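Local coordinates for protein nicotinamide-nucleotide adenylyltransferase NadR family / Ribosylnicotinamide kinase (Lactococcus lactis subsp. cremoris, PDB 6GYF) that probably phosphorylates nicotinamide riboside to NMN and joins NMN to an adenylyl group to make NAD, at residues Ile59-Glu64 with Arg177-Val182; Phe67-Glu72 with Arg173-His178; Gly187-Gly192 with Phe311-Trp316. All blocks are in the same frame, centred on the assembly; numbering follows the deposited sequence.

Interaction 1: Ile59-Glu64 with Arg177-Val182; sequences IGLPLE and RHFSKV. With NMN (beta-nicotinamide ribose monophosphate), chain C.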
loop_
_atom_site.group_PDB
_atom_site.type_symbol
_atom_site.label_atom_id
_atom_site.label_comp_id
_atom_site.label_asym_id
_atom_site.label_seq_id
_atom_site.Cartn_x
_atom_site.Cartn_y
_atom_site.Cartn_z
ATOM N N ILE A 59 -2.235 4.742 -11.395
ATOM C CA ILE A 59 -2.544 3.773 -10.360
ATOM C C ILE A 59 -1.978 4.223 -9.019
ATOM O O ILE A 59 -1.864 3.412 -8.097
ATOM C CB ILE A 59 -2.023 2.372 -10.702
ATOM C CG1 ILE A 59 -0.517 2.422 -10.932
ATOM C CG2 ILE A 59 -2.751 1.810 -11.897
ATOM C CD1 ILE A 59 0.165 1.140 -10.548
ATOM N N GLY A 60 -1.631 5.504 -8.897
ATOM C CA GLY A 60 -1.147 6.042 -7.642
ATOM C C GLY A 60 0.334 5.883 -7.374
ATOM O O GLY A 60 0.739 5.910 -6.208
ATOM N N LEU A 61 1.155 5.723 -8.409
ATOM C CA LEU A 61 2.613 5.666 -8.281
ATOM C C LEU A 61 3.219 6.720 -9.197
ATOM O O LEU A 61 3.830 6.401 -10.227
ATOM C CB LEU A 61 3.166 4.280 -8.617
ATOM C CG LEU A 61 2.875 3.088 -7.714
ATOM C CD1 LEU A 61 3.666 1.919 -8.227
ATOM C CD2 LEU A 61 3.286 3.378 -6.295
ATOM N N PRO A 62 3.051 7.995 -8.867
ATOM C CA PRO A 62 3.716 9.036 -9.649
ATOM C C PRO A 62 5.221 8.848 -9.601
ATOM O O PRO A 62 5.766 8.041 -8.845
ATOM C CB PRO A 62 3.285 10.334 -8.965
ATOM C CG PRO A 62 2.845 9.925 -7.611
ATOM C CD PRO A 62 2.266 8.563 -7.759
ATOM N N LEU A 63 5.900 9.606 -10.454
ATOM C CA LEU A 63 7.353 9.535 -10.521
ATOM C C LEU A 63 8.006 9.708 -9.150
ATOM O O LEU A 63 8.899 8.935 -8.782
ATOM C CB LEU A 63 7.863 10.587 -11.500
ATOM C CG LEU A 63 9.377 10.569 -11.647
ATOM C CD1 LEU A 63 9.919 9.182 -12.069
ATOM C CD2 LEU A 63 9.783 11.649 -12.606
ATOM N N GLU A 64 7.551 10.692 -8.362
ATOM C CA GLU A 64 8.176 10.948 -7.061
ATOM C C GLU A 64 8.059 9.736 -6.145
ATOM O O GLU A 64 9.059 9.266 -5.589
ATOM C CB GLU A 64 7.550 12.174 -6.390
ATOM C CG GLU A 64 8.099 12.531 -4.994
ATOM C CD GLU A 64 9.437 13.276 -5.026
ATOM O OE1 GLU A 64 9.834 13.741 -6.123
ATOM O OE2 GLU A 64 10.060 13.443 -3.942
ATOM N N ARG A 177 3.455 -2.400 -0.315
ATOM C CA ARG A 177 2.757 -1.470 0.564
ATOM C C ARG A 177 1.531 -0.884 -0.134
ATOM O O ARG A 177 0.455 -0.793 0.464
ATOM C CB ARG A 177 3.759 -0.388 1.013
ATOM C CG ARG A 177 3.193 0.904 1.631
ATOM C CD ARG A 177 4.311 1.969 1.983
ATOM N NE ARG A 177 3.999 3.348 1.535
ATOM C CZ ARG A 177 4.647 4.459 1.915
ATOM N NH1 ARG A 177 5.658 4.393 2.775
ATOM N NH2 ARG A 177 4.285 5.649 1.434
ATOM N N HIS A 178 1.675 -0.567 -1.426
ATOM C CA HIS A 178 0.686 0.145 -2.236
ATOM C C HIS A 178 -0.370 -0.735 -2.897
ATOM O O HIS A 178 -1.481 -0.254 -3.153
ATOM C CB HIS A 178 1.404 0.923 -3.341
ATOM C CG HIS A 178 0.487 1.641 -4.278
ATOM N ND1 HIS A 178 -0.094 2.852 -3.971
ATOM C CD2 HIS A 178 0.065 1.329 -5.523
ATOM C CE1 HIS A 178 -0.843 3.252 -4.980
ATOM N NE2 HIS A 178 -0.767 2.343 -5.935
ATOM N N PHE A 179 -0.065 -1.996 -3.196
ATOM C CA PHE A 179 -0.957 -2.831 -3.998
ATOM C C PHE A 179 -1.834 -3.754 -3.163
ATOM O O PHE A 179 -2.560 -4.581 -3.732
ATOM C CB PHE A 179 -0.149 -3.670 -4.995
ATOM C CG PHE A 179 0.485 -2.873 -6.103
ATOM C CD1 PHE A 179 -0.268 -2.422 -7.169
ATOM C CD2 PHE A 179 1.840 -2.583 -6.077
ATOM C CE1 PHE A 179 0.320 -1.691 -8.186
ATOM C CE2 PHE A 179 2.427 -1.855 -7.084
ATOM C CZ PHE A 179 1.668 -1.408 -8.141
ATOM N N SER A 180 -1.772 -3.654 -1.837
ATOM C CA SER A 180 -2.522 -4.566 -0.988
ATOM C C SER A 180 -4.016 -4.240 -0.996
ATOM O O SER A 180 -4.417 -3.079 -0.837
ATOM C CB SER A 180 -1.976 -4.523 0.436
ATOM O OG SER A 180 -2.617 -5.503 1.246
ATOM N N LYS A 181 -4.834 -5.277 -1.183
ATOM C CA LYS A 181 -6.246 -5.173 -0.862
ATOM C C LYS A 181 -6.422 -5.070 0.655
ATOM O O LYS A 181 -5.676 -5.666 1.439
ATOM C CB LYS A 181 -7.005 -6.387 -1.390
ATOM C CG LYS A 181 -7.104 -6.425 -2.876
ATOM C CD LYS A 181 -8.258 -5.596 -3.360
ATOM C CE LYS A 181 -8.363 -5.686 -4.863
ATOM N NZ LYS A 181 -7.066 -5.195 -5.412
ATOM N N VAL A 182 -7.437 -4.320 1.069
ATOM C CA VAL A 182 -7.680 -4.044 2.475
ATOM C C VAL A 182 -9.147 -4.332 2.782
ATOM O O VAL A 182 -10.044 -3.735 2.180
ATOM C CB VAL A 182 -7.334 -2.591 2.847
ATOM C CG1 VAL A 182 -7.813 -2.299 4.254
ATOM C CG2 VAL A 182 -5.834 -2.315 2.694
HETATM O O3P NMN C . -0.217 6.475 -0.620
HETATM P P NMN C . -0.148 4.970 -0.728
HETATM O O1P NMN C . 0.947 4.461 -1.634
HETATM O O2P NMN C . -1.485 4.297 -0.926
HETATM O O5R NMN C . 0.311 4.497 0.741
HETATM C C5R NMN C . -0.661 4.134 1.719
HETATM C C4R NMN C . 0.008 4.025 3.084
HETATM O O4R NMN C . -0.974 4.176 4.114
HETATM C C3R NMN C . 0.669 2.667 3.265
HETATM O O3R NMN C . 2.068 2.846 3.527
HETATM C C2R NMN C . -0.062 1.990 4.416
HETATM O O2R NMN C . 0.812 1.613 5.488
HETATM C C1R NMN C . -1.087 2.998 4.917
HETATM N N1 NMN C . -2.434 2.439 4.784
HETATM C C2 NMN C . -3.204 2.305 5.871
HETATM C C3 NMN C . -4.487 1.779 5.771
HETATM C C7 NMN C . -5.340 1.633 6.995
HETATM O O7 NMN C . -6.498 1.268 6.877
HETATM N N7 NMN C . -4.809 1.907 8.185
HETATM C C4 NMN C . -4.972 1.388 4.531
HETATM C C5 NMN C . -4.153 1.538 3.419
HETATM C C6 NMN C . -2.879 2.071 3.576
#

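Interaction 2: Phe67-Glu72 with Arg173-His178; sequences FRYLRE and RVFRRH. With NMN (beta-nicotinamide ribose monophosphate), chain C.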
loop_
_atom_site.group_PDB
_atom_site.type_symbol
_atom_site.label_atom_id
_atom_site.label_comp_id
_atom_site.label_asym_id
_atom_site.label_seq_id
_atom_site.Cartn_x
_atom_site.Cartn_y
_atom_site.Cartn_z
ATOM N N PHE A 67 10.283 6.936 -7.357
ATOM C CA PHE A 67 11.685 7.236 -7.069
ATOM C C PHE A 67 12.047 6.967 -5.605
ATOM O O PHE A 67 13.120 6.423 -5.320
ATOM C CB PHE A 67 11.960 8.685 -7.454
ATOM C CG PHE A 67 13.176 9.281 -6.816
ATOM C CD1 PHE A 67 14.437 9.055 -7.350
ATOM C CD2 PHE A 67 13.050 10.131 -5.718
ATOM C CE1 PHE A 67 15.553 9.638 -6.783
ATOM C CE2 PHE A 67 14.162 10.722 -5.136
ATOM C CZ PHE A 67 15.415 10.482 -5.664
ATOM N N ARG A 68 11.179 7.362 -4.662
ATOM C CA ARG A 68 11.455 7.121 -3.242
ATOM C C ARG A 68 11.439 5.632 -2.912
ATOM O O ARG A 68 12.270 5.156 -2.131
ATOM C CB ARG A 68 10.453 7.864 -2.351
ATOM C CG ARG A 68 10.722 9.353 -2.149
ATOM C CD ARG A 68 12.132 9.614 -1.643
ATOM N NE ARG A 68 12.371 11.027 -1.323
ATOM C CZ ARG A 68 12.048 11.595 -0.160
ATOM N NH1 ARG A 68 11.462 10.872 0.800
ATOM N NH2 ARG A 68 12.296 12.887 0.045
ATOM N N TYR A 69 10.457 4.898 -3.440
ATOM C CA TYR A 69 10.398 3.451 -3.245
ATOM C C TYR A 69 11.654 2.769 -3.785
ATOM O O TYR A 69 12.146 1.797 -3.198
ATOM C CB TYR A 69 9.164 2.871 -3.932
ATOM C CG TYR A 69 7.827 3.082 -3.259
ATOM C CD1 TYR A 69 7.679 3.885 -2.130
ATOM C CD2 TYR A 69 6.703 2.441 -3.751
ATOM C CE1 TYR A 69 6.425 4.050 -1.527
ATOM C CE2 TYR A 69 5.460 2.587 -3.161
ATOM C CZ TYR A 69 5.311 3.385 -2.058
ATOM O OH TYR A 69 4.036 3.504 -1.511
ATOM N N LEU A 70 12.146 3.221 -4.940
ATOM C CA LEU A 70 13.374 2.658 -5.499
ATOM C C LEU A 70 14.574 2.928 -4.603
ATOM O O LEU A 70 15.420 2.048 -4.402
ATOM C CB LEU A 70 13.616 3.201 -6.903
ATOM C CG LEU A 70 12.799 2.403 -7.902
ATOM C CD1 LEU A 70 12.826 3.117 -9.189
ATOM C CD2 LEU A 70 13.402 1.013 -8.064
ATOM N N ARG A 71 14.709 4.168 -4.124
ATOM C CA ARG A 71 15.804 4.460 -3.216
ATOM C C ARG A 71 15.735 3.550 -1.995
ATOM O O ARG A 71 16.758 3.015 -1.552
ATOM C CB ARG A 71 15.777 5.931 -2.799
ATOM C CG ARG A 71 16.357 6.915 -3.808
ATOM C CD ARG A 71 17.869 6.838 -3.918
ATOM N NE ARG A 71 18.386 7.972 -4.681
ATOM C CZ ARG A 71 18.455 9.224 -4.223
ATOM N NH1 ARG A 71 18.037 9.505 -2.998
ATOM N NH2 ARG A 71 18.932 10.205 -4.986
ATOM N N GLU A 72 14.528 3.310 -1.477
ATOM C CA GLU A 72 14.390 2.424 -0.326
ATOM C C GLU A 72 14.730 0.991 -0.704
ATOM O O GLU A 72 15.405 0.289 0.057
ATOM C CB GLU A 72 12.976 2.526 0.245
ATOM C CG GLU A 72 12.780 1.888 1.603
ATOM C CD GLU A 72 11.316 1.959 2.067
ATOM O OE1 GLU A 72 10.579 2.882 1.621
ATOM O OE2 GLU A 72 10.889 1.071 2.847
ATOM N N ARG A 173 9.159 -5.810 -2.465
ATOM C CA ARG A 173 8.460 -5.660 -1.190
ATOM C C ARG A 173 8.113 -4.199 -0.857
ATOM O O ARG A 173 7.017 -3.915 -0.358
ATOM C CB ARG A 173 9.306 -6.312 -0.100
ATOM C CG ARG A 173 9.418 -7.826 -0.309
ATOM C CD ARG A 173 10.021 -8.516 0.881
ATOM N NE ARG A 173 10.016 -9.974 0.783
ATOM C CZ ARG A 173 9.016 -10.763 1.181
ATOM N NH1 ARG A 173 7.908 -10.251 1.714
ATOM N NH2 ARG A 173 9.139 -12.080 1.065
ATOM N N VAL A 174 9.007 -3.256 -1.156
ATOM C CA VAL A 174 8.692 -1.844 -0.919
ATOM C C VAL A 174 7.410 -1.436 -1.640
ATOM O O VAL A 174 6.606 -0.652 -1.116
ATOM C CB VAL A 174 9.853 -0.927 -1.347
ATOM C CG1 VAL A 174 9.490 0.510 -1.021
ATOM C CG2 VAL A 174 11.144 -1.305 -0.665
ATOM N N PHE A 175 7.216 -1.921 -2.864
ATOM C CA PHE A 175 6.023 -1.550 -3.620
ATOM C C PHE A 175 4.778 -2.280 -3.141
ATOM O O PHE A 175 3.663 -1.838 -3.445
ATOM C CB PHE A 175 6.228 -1.804 -5.129
ATOM C CG PHE A 175 7.158 -0.823 -5.797
ATOM C CD1 PHE A 175 8.529 -0.851 -5.539
ATOM C CD2 PHE A 175 6.669 0.115 -6.701
ATOM C CE1 PHE A 175 9.401 0.057 -6.162
ATOM C CE2 PHE A 175 7.524 1.014 -7.331
ATOM C CZ PHE A 175 8.900 0.989 -7.058
ATOM N N ARG A 176 4.935 -3.373 -2.390
ATOM C CA ARG A 176 3.768 -4.140 -1.985
ATOM C C ARG A 176 2.862 -3.319 -1.092
ATOM O O ARG A 176 1.636 -3.496 -1.122
ATOM C CB ARG A 176 4.199 -5.416 -1.278
ATOM C CG ARG A 176 4.995 -6.301 -2.139
ATOM C CD ARG A 176 5.257 -7.590 -1.442
ATOM N NE ARG A 176 6.127 -8.438 -2.244
ATOM C CZ ARG A 176 6.388 -9.706 -1.952
ATOM N NH1 ARG A 176 5.843 -10.251 -0.869
ATOM N NH2 ARG A 176 7.193 -10.422 -2.731
ATOM N N ARG A 177 3.455 -2.400 -0.315
ATOM C CA ARG A 177 2.757 -1.470 0.564
ATOM C C ARG A 177 1.531 -0.884 -0.134
ATOM O O ARG A 177 0.455 -0.793 0.464
ATOM C CB ARG A 177 3.759 -0.388 1.013
ATOM C CG ARG A 177 3.193 0.904 1.631
ATOM C CD ARG A 177 4.311 1.969 1.983
ATOM N NE ARG A 177 3.999 3.348 1.535
ATOM C CZ ARG A 177 4.647 4.459 1.915
ATOM N NH1 ARG A 177 5.658 4.393 2.775
ATOM N NH2 ARG A 177 4.285 5.649 1.434
ATOM N N HIS A 178 1.675 -0.567 -1.426
ATOM C CA HIS A 178 0.686 0.145 -2.236
ATOM C C HIS A 178 -0.370 -0.735 -2.897
ATOM O O HIS A 178 -1.481 -0.254 -3.153
ATOM C CB HIS A 178 1.404 0.923 -3.341
ATOM C CG HIS A 178 0.487 1.641 -4.278
ATOM N ND1 HIS A 178 -0.094 2.852 -3.971
ATOM C CD2 HIS A 178 0.065 1.329 -5.523
ATOM C CE1 HIS A 178 -0.843 3.252 -4.980
ATOM N NE2 HIS A 178 -0.767 2.343 -5.935
HETATM O O3P NMN C . -0.217 6.475 -0.620
HETATM P P NMN C . -0.148 4.970 -0.728
HETATM O O1P NMN C . 0.947 4.461 -1.634
HETATM O O2P NMN C . -1.485 4.297 -0.926
HETATM O O5R NMN C . 0.311 4.497 0.741
HETATM C C5R NMN C . -0.661 4.134 1.719
HETATM C C4R NMN C . 0.008 4.025 3.084
HETATM O O4R NMN C . -0.974 4.176 4.114
HETATM C C3R NMN C . 0.669 2.667 3.265
HETATM O O3R NMN C . 2.068 2.846 3.527
HETATM C C2R NMN C . -0.062 1.990 4.416
HETATM O O2R NMN C . 0.812 1.613 5.488
HETATM C C1R NMN C . -1.087 2.998 4.917
HETATM N N1 NMN C . -2.434 2.439 4.784
HETATM C C2 NMN C . -3.204 2.305 5.871
HETATM C C3 NMN C . -4.487 1.779 5.771
HETATM C C7 NMN C . -5.340 1.633 6.995
HETATM O O7 NMN C . -6.498 1.268 6.877
HETATM N N7 NMN C . -4.809 1.907 8.185
HETATM C C4 NMN C . -4.972 1.388 4.531
HETATM C C5 NMN C . -4.153 1.538 3.419
HETATM C C6 NMN C . -2.879 2.071 3.576
#

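Interaction 3: Gly187-Gly192 with Phe311-Trp316; sequences GSASTG and FRHMEW. With SO4 (sulfate ion), chain E.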
loop_
_atom_site.group_PDB
_atom_site.type_symbol
_atom_site.label_atom_id
_atom_site.label_comp_id
_atom_site.label_asym_id
_atom_site.label_seq_id
_atom_site.Cartn_x
_atom_site.Cartn_y
_atom_site.Cartn_z
ATOM N N GLY A 187 -17.855 -2.476 13.716
ATOM C CA GLY A 187 -19.027 -2.735 14.528
ATOM C C GLY A 187 -18.747 -2.504 15.991
ATOM O O GLY A 187 -17.597 -2.448 16.433
ATOM N N SER A 188 -19.830 -2.353 16.755
ATOM C CA SER A 188 -19.689 -2.174 18.191
ATOM C C SER A 188 -19.066 -3.420 18.791
ATOM O O SER A 188 -19.066 -4.494 18.190
ATOM C CB SER A 188 -21.030 -1.907 18.854
ATOM O OG SER A 188 -21.858 -3.024 18.669
ATOM N N ALA A 189 -18.546 -3.273 20.003
ATOM C CA ALA A 189 -17.869 -4.383 20.655
ATOM C C ALA A 189 -18.862 -5.443 21.136
ATOM O O ALA A 189 -20.085 -5.234 21.200
ATOM C CB ALA A 189 -17.016 -3.892 21.817
ATOM N N SER A 190 -18.286 -6.601 21.474
ATOM C CA SER A 190 -19.025 -7.780 21.916
ATOM C C SER A 190 -20.111 -8.148 20.909
ATOM O O SER A 190 -21.243 -8.481 21.272
ATOM C CB SER A 190 -19.599 -7.575 23.317
ATOM O OG SER A 190 -18.561 -7.499 24.283
ATOM N N THR A 191 -19.742 -8.081 19.622
ATOM C CA THR A 191 -20.612 -8.440 18.514
ATOM C C THR A 191 -19.988 -9.520 17.633
ATOM O O THR A 191 -20.626 -9.963 16.668
ATOM C CB THR A 191 -20.969 -7.190 17.688
ATOM O OG1 THR A 191 -22.236 -7.382 17.047
ATOM C CG2 THR A 191 -19.899 -6.897 16.630
ATOM N N GLY A 192 -18.768 -9.974 17.957
ATOM C CA GLY A 192 -18.097 -11.018 17.211
ATOM C C GLY A 192 -16.980 -10.609 16.269
ATOM O O GLY A 192 -16.454 -11.494 15.575
ATOM N N PHE A 311 -12.980 -10.236 26.611
ATOM C CA PHE A 311 -12.970 -8.859 27.094
ATOM C C PHE A 311 -14.319 -8.183 26.839
ATOM O O PHE A 311 -14.904 -8.304 25.757
ATOM C CB PHE A 311 -11.832 -8.083 26.413
ATOM C CG PHE A 311 -11.632 -6.673 26.929
ATOM C CD1 PHE A 311 -11.332 -6.430 28.263
ATOM C CD2 PHE A 311 -11.743 -5.590 26.067
ATOM C CE1 PHE A 311 -11.152 -5.132 28.719
ATOM C CE2 PHE A 311 -11.557 -4.294 26.516
ATOM C CZ PHE A 311 -11.265 -4.065 27.843
ATOM N N ARG A 312 -14.792 -7.442 27.846
ATOM C CA ARG A 312 -16.084 -6.761 27.834
ATOM C C ARG A 312 -15.853 -5.255 27.767
ATOM O O ARG A 312 -15.391 -4.649 28.740
ATOM C CB ARG A 312 -16.912 -7.090 29.078
ATOM C CG ARG A 312 -18.213 -7.856 28.850
ATOM C CD ARG A 312 -18.863 -8.208 30.190
ATOM N NE ARG A 312 -19.822 -7.165 30.578
ATOM C CZ ARG A 312 -19.522 -6.055 31.257
ATOM N NH1 ARG A 312 -18.278 -5.820 31.656
ATOM N NH2 ARG A 312 -20.475 -5.173 31.538
ATOM N N HIS A 313 -16.160 -4.655 26.628
ATOM C CA HIS A 313 -16.341 -3.207 26.570
ATOM C C HIS A 313 -17.601 -2.869 27.365
ATOM O O HIS A 313 -18.720 -3.047 26.876
ATOM C CB HIS A 313 -16.457 -2.737 25.124
ATOM C CG HIS A 313 -15.149 -2.628 24.393
ATOM N ND1 HIS A 313 -14.478 -1.435 24.245
ATOM C CD2 HIS A 313 -14.407 -3.558 23.743
ATOM C CE1 HIS A 313 -13.377 -1.633 23.542
ATOM N NE2 HIS A 313 -13.310 -2.912 23.223
ATOM N N MET A 314 -17.426 -2.395 28.607
ATOM C CA MET A 314 -18.554 -2.237 29.528
ATOM C C MET A 314 -19.681 -1.388 28.939
ATOM O O MET A 314 -20.859 -1.751 29.042
ATOM C CB MET A 314 -18.075 -1.594 30.831
ATOM C CG MET A 314 -17.641 -2.538 31.921
ATOM S SD MET A 314 -18.171 -1.881 33.530
ATOM C CE MET A 314 -17.523 -0.207 33.475
ATOM N N GLU A 315 -19.336 -0.271 28.297
ATOM C CA GLU A 315 -20.290 0.759 27.891
ATOM C C GLU A 315 -20.646 0.729 26.410
ATOM O O GLU A 315 -21.746 1.162 26.042
ATOM C CB GLU A 315 -19.725 2.146 28.244
ATOM C CG GLU A 315 -20.694 3.329 28.181
ATOM C CD GLU A 315 -19.956 4.661 28.026
ATOM O OE1 GLU A 315 -19.070 4.744 27.140
ATOM O OE2 GLU A 315 -20.247 5.616 28.790
ATOM N N TRP A 316 -19.741 0.244 25.545
ATOM C CA TRP A 316 -19.928 0.170 24.089
ATOM C C TRP A 316 -20.942 -0.969 23.666
ATOM O O TRP A 316 -20.959 -1.394 22.503
ATOM C CB TRP A 316 -18.560 -0.001 23.411
ATOM C CG TRP A 316 -17.690 1.269 23.501
ATOM C CD1 TRP A 316 -18.011 2.437 24.155
ATOM C CD2 TRP A 316 -16.366 1.477 22.951
ATOM N NE1 TRP A 316 -16.985 3.352 24.034
ATOM C CE2 TRP A 316 -15.965 2.792 23.303
ATOM C CE3 TRP A 316 -15.486 0.686 22.194
ATOM C CZ2 TRP A 316 -14.717 3.331 22.918
ATOM C CZ3 TRP A 316 -14.244 1.230 21.809
ATOM C CH2 TRP A 316 -13.877 2.535 22.175
HETATM S S SO4 E . -15.960 -8.250 19.470
HETATM O O1 SO4 E . -15.864 -9.573 20.105
HETATM O O2 SO4 E . -15.776 -7.179 20.447
HETATM O O3 SO4 E . -14.925 -8.096 18.446
HETATM O O4 SO4 E . -17.283 -8.086 18.884
#

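Interaction 1: Ile59-Glu64 with Arg177-Val182
His178 is wedged between the backbone of Ile59-Gly60 and the phosphate of NMN, and takes the largest share of the contact. From the main chain, CB lies near phosphate oxygen O1P of NMN, and CG stands anti to the backbone N (chi1 177°), which swings the ring out toward the loop 59-64. There CG and CD2 pass under the methyl CD2 of Leu61, which sits over one ring face 3.9 Å from the centroid in a CH-pi contact. On the phosphate edge, His178 ND1 donates to NMN O1P over 3.0 Å. At the far end His178 NE2 gives its hydrogen to Ile59 O at 2.6 Å, in the carbonyl plane and close to the plane of the ring, with an N-H...O angle of 146°. Between the two nitrogens, His178 CE1 lies 3.3 Å from Gly60 O. The histidine lies near the end of the short helix 173-179, shortly before strand 181-186 of the four-stranded parallel sheet, whereas the loop 59-64 leads into helix 63-73 of the five-stranded, Rossmann-like domain; the contact therefore lies where the chain passes from the first sheet domain to the second, beside the NMN. Next to it Phe179 supplies the apolar half: Ile59 CD1 meets the ring edge at Phe179 CE1 (3.7 Å), and Leu61 CD1 reaches Phe179 CZ at 3.9 Å. Phe179 is backed from elsewhere by Pro25 and Pro164.

Interaction 2: Phe67-Glu72 with Arg173-His178
Val174 meets Tyr69 where helices 63-73 and 173-179 run roughly antiparallel, their local axes 9.4 Å apart at 142°. Its CG1, anti to the backbone N, reaches Tyr69 CB at 3.8 Å and also touches the carboxylate end of Glu72, while Val174 O lies over one face of the tyrosine ring. Phe175 next takes the edge of Tyr69 against its own face in a T-shaped pair, centroids 5.1 Å apart and planes at 85°; Tyr69 CB rests over the same phenylalanine face, and Leu70 CG approaches the ring edge near CZ. Two residues on, Arg177 crosses the tip of Tyr69 at about a right angle, its guanidinium between Tyr69 CE1 on one face and NMN O3R on the other, with Arg177 NE 3.1 Å from Tyr69 OH. His178 closes the hole through CB, 4.1 Å from Tyr69 OH. Tyr69 is a knob among Val174, Phe175, Arg177 and His178, and its OH makes a weak 3.2 Å hydrogen bond to NMN O1P. A leucine here would probably leave the Phe175 face without its aromatic edge and O1P without the hydroxyl. Apolar ring packing thus sets a phenol against the phosphate, where a nearby guanidinium may help offset the negative charge.

Interaction 3: Gly187-Gly192 with Phe311-Trp316
Sulfate oxygen O4 is gripped by two successive backbone amides of the loop 187-192, the same loop that presses Ala189 against His313: Thr191 N and Gly192 N both lie 2.6 Å from sulfate O4. Ser190 N holds a second oxygen, sulfate O2, at 2.8 Å, and Lys193, Thr194 and Arg214 add further bonds to the ion. Across the contact the packing is centred on Ala189. Its methyl CB approaches the His313 ring obliquely, 3.3 Å from His313 CD2, and lies 4.5 Å from Trp316 CB, so the small methyl packs against His313 and, more loosely, against the tryptophan. The imidazole is fixed from other directions, with Phe311 CE2 over one face and His313 ND1 hydrogen-bonded to Asp224. Trp316 sends its indole away from the loop to stack on Tyr268, while its carbonyl turns back, Trp316 O lying 3.7 Å from Ser188 CB. Ser190 directs its CB toward the segment 311-316, but its OG, anti to its own carbonyl carbon (chi1 -67°), stays 4.0 Å from Phe311 O; its hydrogen bonds go to Asp308 and Glu317. The sulfate, probably from the crystallisation liquor, sits where a nucleotide phosphate would be expected, since a strand, a glycine-rich loop running from Gly187 to Gly192 and on to Lys193 and Thr194, and a following helix are consistent with the Walker A P-loop of the P-loop NTPase fold.

From the N terminus, the chain opens interaction 1 at 59-64 and interaction 2 at 67-72, one turn into helix 63-73. It then runs through the remaining strands of the five-stranded sheet before helix 173-179 closes both, so the loop of interaction 2 lies almost wholly within that of interaction 1; the two share Arg177 and His178 and touch through Leu61, which packs on Tyr69 and Phe175. Both also border NMN. Strand 181-186 then leads into the second domain, where interaction 3 opens at 187-192 and closes at 311-316, in series with the others. Its centre lies about 34 Å from that of interaction 1, and it joins two loops of the four-stranded domain.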